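Local coordinates for protein fatty acyl CoA synthetase FADD13 (FATTY-ACYL-CoA SYNTHETASE) (Mycobacterium tuberculosis, PDB 3R44) that belongs to the ANL superfamily of AMP-binding enzymes, named a fatty acyl-CoA synthetase, with a large N-terminal part and a small C-terminal domain, at residues F289-A294 with V311-A316; I408-K413 with N422-E427; D414-G419 with E453-I458; P436-V441 with V459-N464; E440-G445 with E492-N497. All blocks are in the same frame, centred on the assembly; numbering follows the deposited sequence.

Contact 1: F289-A294 with V311-A316; sequences FITGGA and VVQGYA
Thr291 meets two residues of the neighbouring strand with two different branches of its side chain. Its methyl CG2 lies across Val311 at about a right angle, 3.7 Å from CG1 of that valine. The Thr291 and Gln313 side chains lie side by side, Thr291 OG1 3.4 Å from Gln313 CG, since a chi1 of 66° sets OG1 between the backbone N and carbonyl carbon and turns it to that strand. On the other face of the sheet Ile290 and Val312 are more loosely matched, CG2 of the first being 4.4 Å from CG1 of the second. Beneath these side chains the backbones pair in parallel. Val312 N gives an almost straight bond (177°) to Phe289 O at 2.7 Å, and Thr291 N returns one to Val312 O, also at 2.7 Å. The two strands are the ends of a beta-alpha-beta unit, joined through helix 298-306, within the nine-stranded mixed sheet of the large N-terminal part; Gly314-Tyr315-Ala316 fits the start of the family's conserved A5 motif. Past Thr291 the chains splay apart and water takes over from direct pairing. One molecule sits 3.1 Å from Thr291 OG1 and 2.7 Å from Ala294 O, close also to Gln313 OE1, which is held by Met296 N. Another accepts from Gly293 N and donates to Gly314 O at 3.0 Å. Further out, Leu269 of helix 266-274 packs on Phe289 and Thr291, strand 324-327 flanks Val312 and Gln313, and Asp396 takes the hydroxyl of Tyr315.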
# COMPACT_ATOMS: atom_id res chain seq x y z
N PHE A 289 -14.64 5.07 -6.61
CA PHE A 289 -13.40 4.38 -6.49
C PHE A 289 -12.66 4.83 -5.24
O PHE A 289 -12.79 5.95 -4.83
CB PHE A 289 -12.51 4.69 -7.68
CG PHE A 289 -12.97 4.08 -8.98
CD1 PHE A 289 -12.71 2.74 -9.29
CD2 PHE A 289 -13.66 4.86 -9.89
CE1 PHE A 289 -13.12 2.18 -10.51
CE2 PHE A 289 -14.11 4.31 -11.10
CZ PHE A 289 -13.82 2.98 -11.41
N ILE A 290 -11.93 3.90 -4.63
CA ILE A 290 -11.01 4.21 -3.53
C ILE A 290 -9.65 4.13 -4.20
O ILE A 290 -9.32 3.08 -4.74
CB ILE A 290 -11.04 3.16 -2.44
CG1 ILE A 290 -12.45 3.06 -1.86
CG2 ILE A 290 -10.03 3.55 -1.31
CD1 ILE A 290 -12.64 1.89 -0.85
N THR A 291 -8.90 5.21 -4.23
CA THR A 291 -7.64 5.24 -4.96
C THR A 291 -6.49 5.54 -4.02
O THR A 291 -6.60 6.32 -3.09
CB THR A 291 -7.63 6.27 -6.11
OG1 THR A 291 -7.71 7.58 -5.56
CG2 THR A 291 -8.85 6.12 -7.01
N GLY A 292 -5.37 4.92 -4.31
CA GLY A 292 -4.14 5.16 -3.56
C GLY A 292 -3.18 5.83 -4.53
O GLY A 292 -3.44 5.89 -5.71
N GLY A 293 -2.08 6.35 -4.03
CA GLY A 293 -1.07 6.91 -4.90
C GLY A 293 -1.17 8.42 -4.88
O GLY A 293 -1.78 9.00 -4.00
N ALA A 294 -0.56 9.06 -5.86
CA ALA A 294 -0.54 10.49 -5.92
C ALA A 294 -1.97 11.02 -6.01
O ALA A 294 -2.90 10.30 -6.34
CB ALA A 294 0.28 10.98 -7.13
N VAL A 311 -14.64 9.78 -6.19
CA VAL A 311 -13.33 9.22 -5.91
C VAL A 311 -12.98 9.49 -4.45
O VAL A 311 -13.14 10.62 -3.98
CB VAL A 311 -12.25 9.80 -6.87
CG1 VAL A 311 -10.95 9.12 -6.66
CG2 VAL A 311 -12.67 9.57 -8.36
N VAL A 312 -12.58 8.45 -3.74
CA VAL A 312 -11.99 8.57 -2.40
C VAL A 312 -10.47 8.39 -2.54
O VAL A 312 -9.99 7.51 -3.28
CB VAL A 312 -12.59 7.52 -1.45
CG1 VAL A 312 -11.79 7.43 -0.10
CG2 VAL A 312 -14.14 7.78 -1.31
N GLN A 313 -9.74 9.24 -1.84
CA GLN A 313 -8.28 9.22 -1.89
C GLN A 313 -7.76 9.20 -0.47
O GLN A 313 -8.52 9.43 0.45
CB GLN A 313 -7.77 10.48 -2.62
CG GLN A 313 -8.13 10.57 -4.03
CD GLN A 313 -7.84 11.93 -4.59
OE1 GLN A 313 -6.70 12.19 -4.96
NE2 GLN A 313 -8.85 12.82 -4.64
N GLY A 314 -6.50 8.88 -0.28
CA GLY A 314 -5.91 9.00 1.04
C GLY A 314 -4.43 8.77 1.12
O GLY A 314 -3.73 8.67 0.10
N TYR A 315 -3.98 8.62 2.36
CA TYR A 315 -2.62 8.41 2.68
C TYR A 315 -2.54 7.28 3.69
O TYR A 315 -3.26 7.31 4.72
CB TYR A 315 -2.07 9.66 3.30
CG TYR A 315 -0.71 9.51 3.94
CD1 TYR A 315 0.44 9.39 3.16
CD2 TYR A 315 -0.59 9.48 5.33
CE1 TYR A 315 1.70 9.32 3.75
CE2 TYR A 315 0.66 9.38 5.92
CZ TYR A 315 1.79 9.29 5.12
OH TYR A 315 3.01 9.19 5.75
N ALA A 316 -1.65 6.32 3.41
CA ALA A 316 -1.41 5.20 4.36
C ALA A 316 -0.03 4.65 4.05
O ALA A 316 0.54 5.00 3.01
CB ALA A 316 -2.47 4.13 4.17
O HOH W 1 -4.94 8.14 -2.72
O HOH W 2 -5.20 9.44 -5.26
O HOH W 3 -1.64 6.87 -0.96

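Contact 2: I408-K413 with N422-E427; sequences IKDRLK and NVYPAE
Asp410 points its carboxylate at the amino end of helix 425-432, where OD2 receives the backbone N-H of Ala426 at 2.6 Å. The bond is short and fairly straight (162°), arriving on the syn side of the oxygen but 31° out of the carboxylate plane. The side chain crosses the Pro425 ring at about a right angle, bringing OD2 to 3.0 Å from its CD. There the helix dipole would probably stabilise the negative charge. Ala426 turns its methyl to the opposite strand, where CB rests 3.4 Å from Lys409 O. The Tyr424 ring comes in beside the aspartate: a chi1 of -71° sets CG beside the tyrosine's backbone N, and the ring runs along the 408-413 backbone. Its CD1 lies 3.8 Å from Asp410 CB, met obliquely, while Arg411 O lies at the ring edge, near the plane, 4.0 Å from CE1. The phenol oxygen reaches on to Gly395 O. Glu427 OE2 takes the N-H of Tyr424 at 2.8 Å, met on its anti side. The segment 408-413 fits the family's A8 motif, the hinge region that links the large and small domains in ANL enzymes, so this contact lies where the C-terminal domain starts. The strand 406-410 ends in a classic beta bulge, Lys409 and Asp410 both facing Ile397. Lys409 pairs with Glu399 and Arg411 with Asp396, while Ile408 and Arg411 pack on Tyr315 of strand 310-316; Pro425 in turn leans on Ile416 of strand 416-418.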
# COMPACT_ATOMS: atom_id res chain seq x y z
N ILE A 408 0.58 15.97 1.67
CA ILE A 408 1.90 15.41 1.69
C ILE A 408 2.85 16.17 0.78
O ILE A 408 2.59 16.41 -0.42
CB ILE A 408 1.89 13.91 1.34
CG1 ILE A 408 1.02 13.11 2.31
CG2 ILE A 408 3.32 13.32 1.28
CD1 ILE A 408 1.60 12.82 3.61
N LYS A 409 3.97 16.56 1.34
CA LYS A 409 4.94 17.36 0.60
C LYS A 409 6.07 16.55 0.05
O LYS A 409 6.57 16.85 -1.04
CB LYS A 409 5.52 18.48 1.48
CG LYS A 409 4.50 19.47 1.96
CD LYS A 409 3.81 20.15 0.78
CE LYS A 409 2.73 21.13 1.21
NZ LYS A 409 3.30 22.26 2.04
N ASP A 410 6.53 15.56 0.82
CA ASP A 410 7.63 14.70 0.37
C ASP A 410 7.57 13.38 1.12
O ASP A 410 6.99 13.31 2.22
CB ASP A 410 8.97 15.33 0.68
CG ASP A 410 9.82 15.56 -0.54
OD1 ASP A 410 9.66 14.89 -1.61
OD2 ASP A 410 10.64 16.49 -0.43
N ARG A 411 8.11 12.35 0.49
CA ARG A 411 8.12 11.03 1.06
C ARG A 411 9.54 10.71 1.47
O ARG A 411 10.50 11.20 0.86
CB ARG A 411 7.69 10.00 0.06
CG ARG A 411 6.37 10.28 -0.64
CD ARG A 411 5.28 10.21 0.32
NE ARG A 411 4.13 9.43 -0.15
CZ ARG A 411 3.72 8.29 0.41
NH1 ARG A 411 4.38 7.74 1.44
NH2 ARG A 411 2.64 7.68 -0.08
N LEU A 412 9.63 9.82 2.46
CA LEU A 412 10.90 9.32 2.97
C LEU A 412 11.77 8.81 1.84
O LEU A 412 12.98 9.08 1.82
CB LEU A 412 10.64 8.17 3.96
CG LEU A 412 11.90 7.51 4.58
CD1 LEU A 412 12.75 8.63 5.15
CD2 LEU A 412 11.53 6.53 5.63
N LYS A 413 11.16 8.12 0.86
CA LYS A 413 11.93 7.52 -0.26
C LYS A 413 12.71 8.51 -1.09
O LYS A 413 13.64 8.12 -1.79
CB LYS A 413 11.03 6.72 -1.20
CG LYS A 413 10.00 7.57 -1.94
CD LYS A 413 8.92 6.77 -2.64
CE LYS A 413 7.96 7.75 -3.38
NZ LYS A 413 7.08 7.04 -4.36
N ASN A 422 19.88 15.31 6.64
CA ASN A 422 18.71 14.97 5.84
C ASN A 422 18.17 16.19 5.13
O ASN A 422 17.95 17.20 5.76
CB ASN A 422 17.59 14.41 6.72
CG ASN A 422 17.90 13.02 7.24
OD1 ASN A 422 18.93 12.44 6.92
ND2 ASN A 422 17.00 12.49 8.05
N VAL A 423 17.93 16.07 3.83
CA VAL A 423 17.41 17.14 3.02
C VAL A 423 16.21 16.60 2.26
O VAL A 423 16.36 15.59 1.52
CB VAL A 423 18.50 17.60 2.00
CG1 VAL A 423 18.05 18.71 1.20
CG2 VAL A 423 19.77 17.99 2.74
N TYR A 424 15.04 17.22 2.40
CA TYR A 424 13.91 16.78 1.59
C TYR A 424 13.76 17.70 0.35
O TYR A 424 13.85 18.95 0.45
CB TYR A 424 12.57 16.69 2.34
CG TYR A 424 12.40 15.58 3.36
CD1 TYR A 424 11.78 14.37 3.02
CD2 TYR A 424 12.82 15.77 4.66
CE1 TYR A 424 11.58 13.36 4.01
CE2 TYR A 424 12.65 14.80 5.64
CZ TYR A 424 12.02 13.58 5.32
OH TYR A 424 11.83 12.58 6.32
N PRO A 425 13.52 17.09 -0.80
CA PRO A 425 13.47 17.82 -2.05
C PRO A 425 12.43 18.93 -2.07
O PRO A 425 12.71 19.96 -2.67
CB PRO A 425 13.05 16.74 -3.05
CG PRO A 425 13.70 15.56 -2.54
CD PRO A 425 13.44 15.65 -1.06
N ALA A 426 11.28 18.75 -1.43
CA ALA A 426 10.20 19.75 -1.47
C ALA A 426 10.64 21.06 -0.86
O ALA A 426 10.19 22.11 -1.27
CB ALA A 426 8.90 19.25 -0.75
N GLU A 427 11.56 20.99 0.10
CA GLU A 427 12.05 22.19 0.79
C GLU A 427 12.75 23.10 -0.22
O GLU A 427 12.57 24.33 -0.21
CB GLU A 427 13.02 21.79 1.92
CG GLU A 427 12.45 20.74 2.90
CD GLU A 427 13.44 20.41 4.05
OE1 GLU A 427 13.57 21.29 4.95
OE2 GLU A 427 14.05 19.30 4.06

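Contact 3: D414-G419 with E453-I458; sequences DMIISG and EIAAAI
Glu453 carries the direct polar link to the 414-419 segment: its OE1 accepts the N-H of Ile417 at 3.2 Å. The bond is nearly straight at the hydrogen (170°), but the donor comes from above the carboxylate plane. A weak bond goes the other way, from Glu453 N to Ile417 O, so the residue touches Ile417 with both its backbone and the end of its side chain. Ser418 adds a CA-H...O contact to Glu453 O at 3.3 Å. Strand 416-418, one arm of a small hairpin with 421-423, does not join the sheet of 454-461; the two strands stand at 123°, and the chain turns a corner at Glu453. Apolar packing fills the angle between them. With a chi1 of -56°, Ile416 holds CG2 anti to the backbone N and CG1 beside it. Its side chain slants across that of Glu453, CG2 lying 3.7 Å from Glu453 CB, and CD1 reaches CB of Ala455 at 3.9 Å. Val443 and Pro425 close in on the same isoleucine. One water lies 2.9 Å from Met415 O and 2.6 Å from Glu453 OE2, while another accepts from Ala455 N and sits 2.7 Å from Ser418 OG.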
# COMPACT_ATOMS: atom_id res chain seq x y z
N ASP A 414 12.31 9.77 -1.07
CA ASP A 414 12.94 10.80 -1.85
C ASP A 414 13.86 11.69 -1.03
O ASP A 414 14.57 12.53 -1.58
CB ASP A 414 11.85 11.64 -2.54
CG ASP A 414 11.06 10.82 -3.60
OD1 ASP A 414 11.64 9.92 -4.26
OD2 ASP A 414 9.84 11.06 -3.75
N MET A 415 13.92 11.45 0.26
CA MET A 415 14.78 12.21 1.14
C MET A 415 16.26 12.01 0.74
O MET A 415 16.66 10.93 0.28
CB MET A 415 14.57 11.81 2.59
CG MET A 415 15.35 12.69 3.55
SD MET A 415 15.17 12.14 5.27
CE MET A 415 16.24 10.67 5.35
N ILE A 416 17.06 13.06 0.86
CA ILE A 416 18.47 13.05 0.46
C ILE A 416 19.32 13.10 1.73
O ILE A 416 19.04 13.88 2.62
CB ILE A 416 18.80 14.23 -0.51
CG1 ILE A 416 17.86 14.18 -1.73
CG2 ILE A 416 20.28 14.17 -0.97
CD1 ILE A 416 17.72 15.46 -2.57
N ILE A 417 20.32 12.24 1.85
CA ILE A 417 21.31 12.38 2.92
C ILE A 417 22.62 12.92 2.36
O ILE A 417 23.28 12.26 1.57
CB ILE A 417 21.54 11.06 3.62
CG1 ILE A 417 20.23 10.57 4.22
CG2 ILE A 417 22.54 11.23 4.74
CD1 ILE A 417 20.39 9.22 4.93
N SER A 418 22.94 14.16 2.74
CA SER A 418 24.08 14.86 2.18
C SER A 418 25.00 15.22 3.36
O SER A 418 24.58 15.90 4.28
CB SER A 418 23.57 16.05 1.35
OG SER A 418 24.62 16.78 0.76
N GLY A 419 26.22 14.66 3.37
CA GLY A 419 27.15 14.84 4.49
C GLY A 419 26.51 14.53 5.85
O GLY A 419 26.74 15.26 6.84
N GLU A 453 25.24 11.67 -1.22
CA GLU A 453 24.34 12.19 -2.24
C GLU A 453 24.38 13.68 -2.14
O GLU A 453 24.57 14.23 -1.05
CB GLU A 453 22.86 11.79 -2.05
CG GLU A 453 22.51 10.34 -1.99
CD GLU A 453 20.99 10.17 -1.72
OE1 GLU A 453 20.59 10.10 -0.52
OE2 GLU A 453 20.21 10.17 -2.72
N ILE A 454 24.20 14.33 -3.27
CA ILE A 454 24.06 15.75 -3.31
C ILE A 454 22.65 16.03 -3.88
O ILE A 454 22.13 15.28 -4.68
CB ILE A 454 25.16 16.43 -4.18
CG1 ILE A 454 25.12 15.91 -5.61
CG2 ILE A 454 26.54 16.26 -3.55
CD1 ILE A 454 25.64 16.93 -6.63
N ALA A 455 22.05 17.14 -3.45
CA ALA A 455 20.78 17.57 -3.99
C ALA A 455 21.01 18.27 -5.29
O ALA A 455 21.76 19.24 -5.35
CB ALA A 455 20.10 18.51 -3.02
N ALA A 456 20.42 17.75 -6.35
CA ALA A 456 20.46 18.30 -7.67
C ALA A 456 19.07 18.84 -8.01
O ALA A 456 18.09 18.09 -7.98
CB ALA A 456 20.81 17.23 -8.72
N ALA A 457 18.98 20.10 -8.34
CA ALA A 457 17.72 20.69 -8.86
C ALA A 457 17.65 20.61 -10.36
O ALA A 457 18.48 21.21 -11.05
CB ALA A 457 17.64 22.17 -8.38
N ILE A 458 16.66 19.90 -10.87
CA ILE A 458 16.39 19.82 -12.30
C ILE A 458 15.32 20.88 -12.62
O ILE A 458 14.19 20.85 -12.09
CB ILE A 458 15.98 18.41 -12.72
CG1 ILE A 458 17.10 17.40 -12.34
CG2 ILE A 458 15.86 18.40 -14.21
CD1 ILE A 458 16.94 16.80 -11.09
O HOH W 4 17.59 10.30 -2.39
O HOH W 5 23.35 18.24 -1.19

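Contact 4: P436-V441 with V459-N464; sequences PGVSEV and VVADQN
Val459 packs against valines of the partner strand with both its methyls: CG2 is 3.9 Å from Val441 CG2, and CG1 lies 4.0 Å from Val438 CG2, these last two side chains crossing at about a right angle. Val460, next along, faces the other way and holds the centre of the contact. Its N-H goes to Glu440 O at 2.9 Å, and its carbonyl oxygen takes three donors. Ser439 N approaches it at 2.8 Å and Glu440 N at 3.2 Å, both only slightly tilted from the carbonyl plane, while Ser439 OG comes from well above that plane. A chi1 of 53° puts OG between the serine's backbone N and carbonyl carbon, which turns it over Val460. This is a classic beta bulge, with Ser439 and Glu440 sharing Val460 and the register slipping by one residue. The side chain of Val460 lies beside that of Glu440, pointing the same way. Ala461 returns to the valine face, its CB 3.8 Å from Val438 CA. Asp462 ends the pairing by giving its N-H to Gly437 O at 2.9 Å; its OD1 then accepts from Asn464 N in an Asx turn. The strands are the arms of an antiparallel hairpin, here at the end away from its turn, in the three-stranded sheet of the C-terminal domain. Strand 487-490 flanks Val459 and Ala461, and Ile432 of helix 425-432 packs on Val441 and Val459.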
# COMPACT_ATOMS: atom_id res chain seq x y z
N PRO A 436 11.62 33.98 -10.61
CA PRO A 436 11.04 34.43 -11.87
C PRO A 436 11.70 33.79 -13.09
O PRO A 436 12.91 33.78 -13.18
CB PRO A 436 11.27 35.95 -11.85
CG PRO A 436 11.38 36.30 -10.36
CD PRO A 436 12.06 35.08 -9.75
N GLY A 437 10.89 33.27 -14.01
CA GLY A 437 11.37 32.56 -15.17
C GLY A 437 11.51 31.06 -15.04
O GLY A 437 11.72 30.37 -16.03
N VAL A 438 11.45 30.54 -13.82
CA VAL A 438 11.38 29.10 -13.60
C VAL A 438 9.95 28.57 -13.75
O VAL A 438 9.06 29.03 -13.05
CB VAL A 438 11.86 28.73 -12.18
CG1 VAL A 438 11.53 27.26 -11.91
CG2 VAL A 438 13.39 29.02 -12.04
N SER A 439 9.72 27.58 -14.61
CA SER A 439 8.37 27.04 -14.76
C SER A 439 8.15 25.76 -13.98
O SER A 439 7.04 25.51 -13.55
CB SER A 439 7.96 26.81 -16.22
OG SER A 439 8.86 26.04 -16.95
N GLU A 440 9.18 24.93 -13.86
CA GLU A 440 9.06 23.68 -13.14
C GLU A 440 10.40 23.36 -12.49
O GLU A 440 11.47 23.74 -13.00
CB GLU A 440 8.69 22.49 -14.05
CG GLU A 440 7.39 22.53 -14.87
CD GLU A 440 7.45 21.53 -16.04
OE1 GLU A 440 7.37 20.31 -15.80
OE2 GLU A 440 7.62 21.98 -17.18
N VAL A 441 10.34 22.63 -11.38
CA VAL A 441 11.57 22.15 -10.69
C VAL A 441 11.32 20.81 -10.02
O VAL A 441 10.25 20.58 -9.43
CB VAL A 441 12.12 23.18 -9.65
CG1 VAL A 441 11.11 23.49 -8.61
CG2 VAL A 441 13.42 22.67 -8.99
N VAL A 459 15.69 21.85 -13.43
CA VAL A 459 14.90 23.06 -13.54
C VAL A 459 14.51 23.25 -14.98
O VAL A 459 15.38 23.17 -15.87
CB VAL A 459 15.70 24.28 -13.06
CG1 VAL A 459 14.88 25.53 -13.34
CG2 VAL A 459 16.03 24.14 -11.52
N VAL A 460 13.24 23.51 -15.24
CA VAL A 460 12.78 23.96 -16.54
C VAL A 460 12.55 25.45 -16.42
O VAL A 460 11.76 25.92 -15.56
CB VAL A 460 11.49 23.21 -16.99
CG1 VAL A 460 11.00 23.68 -18.36
CG2 VAL A 460 11.67 21.71 -16.91
N ALA A 461 13.27 26.24 -17.22
CA ALA A 461 13.22 27.70 -17.09
C ALA A 461 13.52 28.37 -18.40
O ALA A 461 14.05 27.73 -19.34
CB ALA A 461 14.20 28.19 -16.04
N ASP A 462 13.19 29.66 -18.43
CA ASP A 462 13.68 30.57 -19.46
C ASP A 462 15.14 30.86 -19.22
O ASP A 462 15.47 31.74 -18.45
CB ASP A 462 12.87 31.87 -19.44
CG ASP A 462 13.30 32.85 -20.50
OD1 ASP A 462 14.30 32.58 -21.24
OD2 ASP A 462 12.59 33.87 -20.61
N GLN A 463 16.01 30.11 -19.87
CA GLN A 463 17.45 30.27 -19.64
C GLN A 463 18.03 31.58 -20.10
O GLN A 463 19.16 31.90 -19.73
CB GLN A 463 18.23 29.11 -20.26
CG GLN A 463 17.87 27.80 -19.56
CD GLN A 463 18.64 26.57 -20.08
OE1 GLN A 463 18.05 25.60 -20.52
NE2 GLN A 463 19.95 26.63 -20.03
N ASN A 464 17.25 32.36 -20.85
CA ASN A 464 17.60 33.76 -21.13
C ASN A 464 17.42 34.69 -19.95
O ASN A 464 18.02 35.77 -19.93
CB ASN A 464 16.77 34.31 -22.30
CG ASN A 464 17.18 33.71 -23.64
OD1 ASN A 464 18.23 33.07 -23.77
ND2 ASN A 464 16.35 33.93 -24.66

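Contact 5: E440-G445 with E492-N497; sequences EVAVIG and EAIPRN
Strand 440-445 and the irregular segment 492-497 pass each other without backbone pairing, their nearest CA atoms, those of Ala442 and Ile494, being 7.6 Å apart. Side chains bridge the gap. Ile494 places CD1 over the strand, 3.9 Å from Glu440 CB and 4.0 Å from Ala442 N, with the methyl of Ala442 a little farther off. Its chi1 of -72° sets CG1 beside the backbone N, with the extended chain carrying CD1 to the strand. The segment follows the third strand of the C-terminal domain's sheet, and Pro495-Arg496-Asn497 fits the start of the conserved A10 motif of this family. Arg496 meets Glu440 from the opposite direction in a salt bridge gripped side-on: NH2 at 3.0 Å and NE at 3.3 Å both donate to the single oxygen OE1. That oxygen lies in the guanidinium plane, whereas both nitrogens reach it on its anti side and from the same face of the carboxylate, the two planes being 39° apart. A water that accepts from Ile494 N donates to Glu440 OE1 at 2.8 Å, adding a third bond to this atom. Arg496 NH1 is held by Gly500 O, while Ile502 packs on Ala442, Ile494 and Arg496.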
# COMPACT_ATOMS: atom_id res chain seq x y z
N GLU A 440 9.18 24.93 -13.86
CA GLU A 440 9.06 23.68 -13.14
C GLU A 440 10.40 23.36 -12.49
O GLU A 440 11.47 23.74 -13.00
CB GLU A 440 8.69 22.49 -14.05
CG GLU A 440 7.39 22.53 -14.87
CD GLU A 440 7.45 21.53 -16.04
OE1 GLU A 440 7.37 20.31 -15.80
OE2 GLU A 440 7.62 21.98 -17.18
N VAL A 441 10.34 22.63 -11.38
CA VAL A 441 11.57 22.15 -10.69
C VAL A 441 11.32 20.81 -10.02
O VAL A 441 10.25 20.58 -9.43
CB VAL A 441 12.12 23.18 -9.65
CG1 VAL A 441 11.11 23.49 -8.61
CG2 VAL A 441 13.42 22.67 -8.99
N ALA A 442 12.27 19.91 -10.13
CA ALA A 442 12.25 18.66 -9.37
C ALA A 442 13.61 18.50 -8.81
O ALA A 442 14.58 18.65 -9.55
CB ALA A 442 11.96 17.51 -10.28
N VAL A 443 13.71 18.07 -7.54
CA VAL A 443 14.99 17.85 -6.87
C VAL A 443 15.15 16.36 -6.56
O VAL A 443 14.19 15.72 -6.06
CB VAL A 443 15.14 18.71 -5.59
CG1 VAL A 443 16.38 18.28 -4.73
CG2 VAL A 443 15.22 20.21 -5.96
N ILE A 444 16.31 15.83 -6.91
CA ILE A 444 16.73 14.46 -6.59
C ILE A 444 18.14 14.42 -6.01
O ILE A 444 18.97 15.31 -6.24
CB ILE A 444 16.72 13.52 -7.82
CG1 ILE A 444 17.62 14.08 -8.93
CG2 ILE A 444 15.29 13.29 -8.29
CD1 ILE A 444 17.93 13.05 -10.08
N GLY A 445 18.45 13.34 -5.33
CA GLY A 445 19.81 13.14 -4.92
C GLY A 445 20.52 12.41 -6.04
O GLY A 445 19.90 11.55 -6.72
N GLU A 492 14.96 20.74 -20.77
CA GLU A 492 13.83 21.19 -21.54
C GLU A 492 12.52 20.62 -20.98
O GLU A 492 11.49 21.18 -21.23
CB GLU A 492 13.99 20.79 -23.03
CG GLU A 492 15.11 21.52 -23.71
CD GLU A 492 14.92 23.05 -23.77
OE1 GLU A 492 13.76 23.49 -24.03
OE2 GLU A 492 15.92 23.79 -23.54
N ALA A 493 12.59 19.48 -20.28
CA ALA A 493 11.44 18.76 -19.77
C ALA A 493 11.85 17.85 -18.64
O ALA A 493 12.95 17.29 -18.64
CB ALA A 493 10.75 17.91 -20.87
N ILE A 494 10.92 17.68 -17.71
CA ILE A 494 10.97 16.76 -16.61
C ILE A 494 10.03 15.57 -16.92
O ILE A 494 8.95 15.76 -17.47
CB ILE A 494 10.56 17.50 -15.32
CG1 ILE A 494 11.70 18.44 -14.93
CG2 ILE A 494 10.25 16.53 -14.18
CD1 ILE A 494 11.20 19.55 -13.96
N PRO A 495 10.45 14.35 -16.57
CA PRO A 495 9.60 13.18 -16.87
C PRO A 495 8.36 13.11 -15.98
O PRO A 495 8.46 13.12 -14.74
CB PRO A 495 10.55 12.01 -16.67
CG PRO A 495 11.47 12.45 -15.57
CD PRO A 495 11.68 13.95 -15.85
N ARG A 496 7.19 13.08 -16.60
CA ARG A 496 5.95 12.93 -15.87
C ARG A 496 5.10 11.83 -16.47
O ARG A 496 5.21 11.52 -17.66
CB ARG A 496 5.15 14.19 -15.91
CG ARG A 496 5.69 15.34 -15.08
CD ARG A 496 4.86 16.57 -15.50
NE ARG A 496 5.48 17.78 -15.00
CZ ARG A 496 5.18 18.32 -13.84
NH1 ARG A 496 4.26 17.76 -13.07
NH2 ARG A 496 5.80 19.42 -13.45
N ASN A 497 4.24 11.23 -15.65
CA ASN A 497 3.40 10.14 -16.15
C ASN A 497 2.13 10.75 -16.76
O ASN A 497 1.98 11.97 -16.69
CB ASN A 497 3.17 9.09 -15.02
CG ASN A 497 2.28 9.57 -13.92
OD1 ASN A 497 1.72 10.66 -13.98
ND2 ASN A 497 2.08 8.71 -12.92
O HOH W 6 8.54 19.27 -18.17

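From the N terminus, contact 1 closes its short loop first, within the large mixed sheet of the N-terminal part, and closes before any of the others opens. Contact 2 opens at 408-413, touching contact 1. Its loop crosses that of contact 3, since 414-419 lies inside the span of contact 2 but is closed only by 453-458. Contact 3 in turn crosses contacts 4 and 5, which leave from overlapping pieces of strand 438-448; contact 4 returns at the neighbouring strand, contact 5 only at 492-497. Contacts 2 and 3 thus tie the junction region to the C-terminal domain, where contact 4 pairs two strands of the sheet and contact 5 lays the loop after its third strand against the first.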